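Local structure of LAIR1 ecotodomain from MGD21 antibody (Homo sapiens, 7JZK) at residues A[3-8]-A[76-82]. The protein is an immunoglobulin-like LAIR1 ectodomain carried as an insert in a human antibody, where it binds the V2 domain of a Plasmodium RIFIN. Numbering follows the deposited sequence.
Sequences LPRPSI and FRCIYYK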
loop_
_atom_site.group_PDB
_atom_site.type_symbol
_atom_site.label_atom_id
_atom_site.label_comp_id
_atom_site.label_asym_id
_atom_site.label_seq_id
_atom_site.Cartn_x
_atom_site.Cartn_y
_atom_site.Cartn_z
ATOM N N LEU A 3 -4.450 19.692 15.400
ATOM C CA LEU A 3 -4.040 18.356 15.813
ATOM C C LEU A 3 -2.608 18.402 16.328
ATOM O O LEU A 3 -1.716 18.880 15.620
ATOM C CB LEU A 3 -4.125 17.387 14.633
ATOM C CG LEU A 3 -5.503 17.097 14.047
ATOM C CD1 LEU A 3 -5.408 16.131 12.831
ATOM C CD2 LEU A 3 -6.391 16.543 15.160
ATOM N N PRO A 4 -2.344 17.916 17.535
ATOM C CA PRO A 4 -0.972 17.929 18.053
ATOM C C PRO A 4 -0.093 16.917 17.335
ATOM O O PRO A 4 -0.567 15.932 16.768
ATOM C CB PRO A 4 -1.139 17.585 19.543
ATOM C CG PRO A 4 -2.446 16.903 19.643
ATOM C CD PRO A 4 -3.321 17.434 18.530
ATOM N N ARG A 5 1.210 17.165 17.369
ATOM C CA ARG A 5 2.124 16.302 16.643
ATOM C C ARG A 5 2.200 14.953 17.344
ATOM O O ARG A 5 2.276 14.908 18.575
ATOM C CB ARG A 5 3.516 16.938 16.530
ATOM C CG ARG A 5 4.362 16.347 15.375
ATOM C CD ARG A 5 5.036 17.410 14.543
ATOM N NE ARG A 5 6.252 17.870 15.190
ATOM C CZ ARG A 5 7.469 17.442 14.865
ATOM N NH1 ARG A 5 7.617 16.552 13.880
ATOM N NH2 ARG A 5 8.533 17.910 15.513
ATOM N N PRO A 6 2.112 13.841 16.622
ATOM C CA PRO A 6 2.293 12.538 17.259
ATOM C C PRO A 6 3.771 12.322 17.524
ATOM O O PRO A 6 4.626 12.999 16.953
ATOM C CB PRO A 6 1.758 11.549 16.222
ATOM C CG PRO A 6 1.873 12.243 14.909
ATOM C CD PRO A 6 1.880 13.730 15.167
ATOM N N SER A 7 4.065 11.340 18.375
ATOM C CA SER A 7 5.446 10.990 18.674
ATOM C C SER A 7 5.640 9.498 18.422
ATOM O O SER A 7 4.693 8.709 18.487
ATOM C CB SER A 7 5.838 11.319 20.128
ATOM O OG SER A 7 5.441 10.289 21.029
ATOM N N ILE A 8 6.876 9.123 18.124
ATOM C CA ILE A 8 7.241 7.748 17.817
ATOM C C ILE A 8 8.341 7.349 18.781
ATOM O O ILE A 8 9.265 8.134 19.024
ATOM C CB ILE A 8 7.706 7.608 16.344
ATOM C CG1 ILE A 8 8.358 6.257 16.048
ATOM C CG2 ILE A 8 8.646 8.718 15.922
ATOM C CD1 ILE A 8 7.432 5.102 15.973
ATOM N N PHE A 76 11.543 5.508 10.427
ATOM C CA PHE A 76 10.125 5.276 10.694
ATOM C C PHE A 76 9.535 6.535 11.322
ATOM O O PHE A 76 10.228 7.262 12.031
ATOM C CB PHE A 76 9.869 4.090 11.659
ATOM C CG PHE A 76 10.351 2.751 11.143
ATOM C CD1 PHE A 76 11.684 2.368 11.300
ATOM C CD2 PHE A 76 9.471 1.863 10.515
ATOM C CE1 PHE A 76 12.128 1.137 10.838
ATOM C CE2 PHE A 76 9.911 0.626 10.056
ATOM C CZ PHE A 76 11.241 0.265 10.213
ATOM N N ARG A 77 8.247 6.795 11.077
ATOM C CA ARG A 77 7.600 7.942 11.718
ATOM C C ARG A 77 6.095 7.706 11.765
ATOM O O ARG A 77 5.565 6.853 11.058
ATOM C CB ARG A 77 7.922 9.254 11.000
ATOM C CG ARG A 77 7.069 9.522 9.783
ATOM C CD ARG A 77 7.534 10.777 9.114
ATOM N NE ARG A 77 6.870 11.002 7.834
ATOM C CZ ARG A 77 7.053 12.100 7.096
ATOM N NH1 ARG A 77 7.874 13.060 7.519
ATOM N NH2 ARG A 77 6.408 12.254 5.948
ATOM N N CYS A 78 5.409 8.464 12.608
ATOM C CA CYS A 78 3.982 8.257 12.800
ATOM C C CYS A 78 3.183 9.414 12.232
ATOM O O CYS A 78 3.657 10.550 12.122
ATOM C CB CYS A 78 3.606 8.076 14.278
ATOM S SG CYS A 78 4.596 6.858 15.192
ATOM N N ILE A 79 1.959 9.094 11.843
ATOM C CA ILE A 79 0.995 10.117 11.481
ATOM C C ILE A 79 -0.371 9.545 11.814
ATOM O O ILE A 79 -0.589 8.338 11.737
ATOM C CB ILE A 79 1.128 10.524 9.996
ATOM C CG1 ILE A 79 0.221 11.707 9.658
ATOM C CG2 ILE A 79 0.828 9.362 9.100
ATOM C CD1 ILE A 79 0.372 12.159 8.239
ATOM N N TYR A 80 -1.284 10.392 12.244
ATOM C CA TYR A 80 -2.574 9.858 12.622
ATOM C C TYR A 80 -3.659 10.662 11.943
ATOM O O TYR A 80 -3.438 11.784 11.475
ATOM C CB TYR A 80 -2.777 9.837 14.137
ATOM C CG TYR A 80 -2.837 11.192 14.788
ATOM C CD1 TYR A 80 -1.703 11.751 15.355
ATOM C CD2 TYR A 80 -4.032 11.903 14.868
ATOM C CE1 TYR A 80 -1.746 12.965 15.955
ATOM C CE2 TYR A 80 -4.081 13.125 15.459
ATOM C CZ TYR A 80 -2.938 13.659 16.004
ATOM O OH TYR A 80 -2.984 14.899 16.615
ATOM N N TYR A 81 -4.825 10.042 11.857
ATOM C CA TYR A 81 -5.987 10.634 11.217
ATOM C C TYR A 81 -7.058 10.870 12.264
ATOM O O TYR A 81 -7.436 9.948 12.978
ATOM C CB TYR A 81 -6.517 9.725 10.092
ATOM C CG TYR A 81 -7.555 10.386 9.190
ATOM C CD1 TYR A 81 -7.180 11.226 8.164
ATOM C CD2 TYR A 81 -8.919 10.174 9.371
ATOM C CE1 TYR A 81 -8.137 11.848 7.353
ATOM C CE2 TYR A 81 -9.870 10.794 8.553
ATOM C CZ TYR A 81 -9.472 11.618 7.553
ATOM O OH TYR A 81 -10.411 12.202 6.743
ATOM N N LYS A 82 -7.525 12.105 12.371
ATOM C CA LYS A 82 -8.555 12.432 13.349
ATOM C C LYS A 82 -9.329 13.659 12.899
ATOM O O LYS A 82 -8.747 14.594 12.353
ATOM C CB LYS A 82 -7.864 12.594 14.712
ATOM C CG LYS A 82 -8.684 12.491 15.972
ATOM C CD LYS A 82 -9.055 13.810 16.618
ATOM C CE LYS A 82 -8.706 13.682 18.108
ATOM N NZ LYS A 82 -8.596 14.936 18.906
#
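Y80 reaches from segment 76-82 to the N-terminal segment 3-8 and meets three of its residues in turn. Its CB already points toward 3-8, and chi1 of 66° carries the ring on in that direction, with OH ending beside P4. CD1 of Y80 lies 3.6 Å from CB of P6, which comes in at the edge, close to the plane of the Y80 ring. One atom further out, CE1 of Y80 has CD of P6 at 3.8 Å, while along the other edge CE2 of Y80 is 4.1 Å from CD2 of L3. At the tip, Y80 OH donates a 2.6 Å hydrogen bond to P4 O, in the carbonyl plane on a lone pair (C=O...O angle 134°), tying the loop before strand 7-11 to the ring. CB of L3 rests 3.4 Å from Y80 OH. At the opposite end of the contact, CB and CD1 of I8 both approach SG of C78, each at 3.4 Å. That sulfur forms the disulfide with C26, the intersheet bridge characteristic of immunoglobulin domains. The segments face each other across the sandwich: I8 lies on edge strand 7-11, beside strand 22-28, while strand 74-82 runs between strands 34-38 and 85-97 opposite.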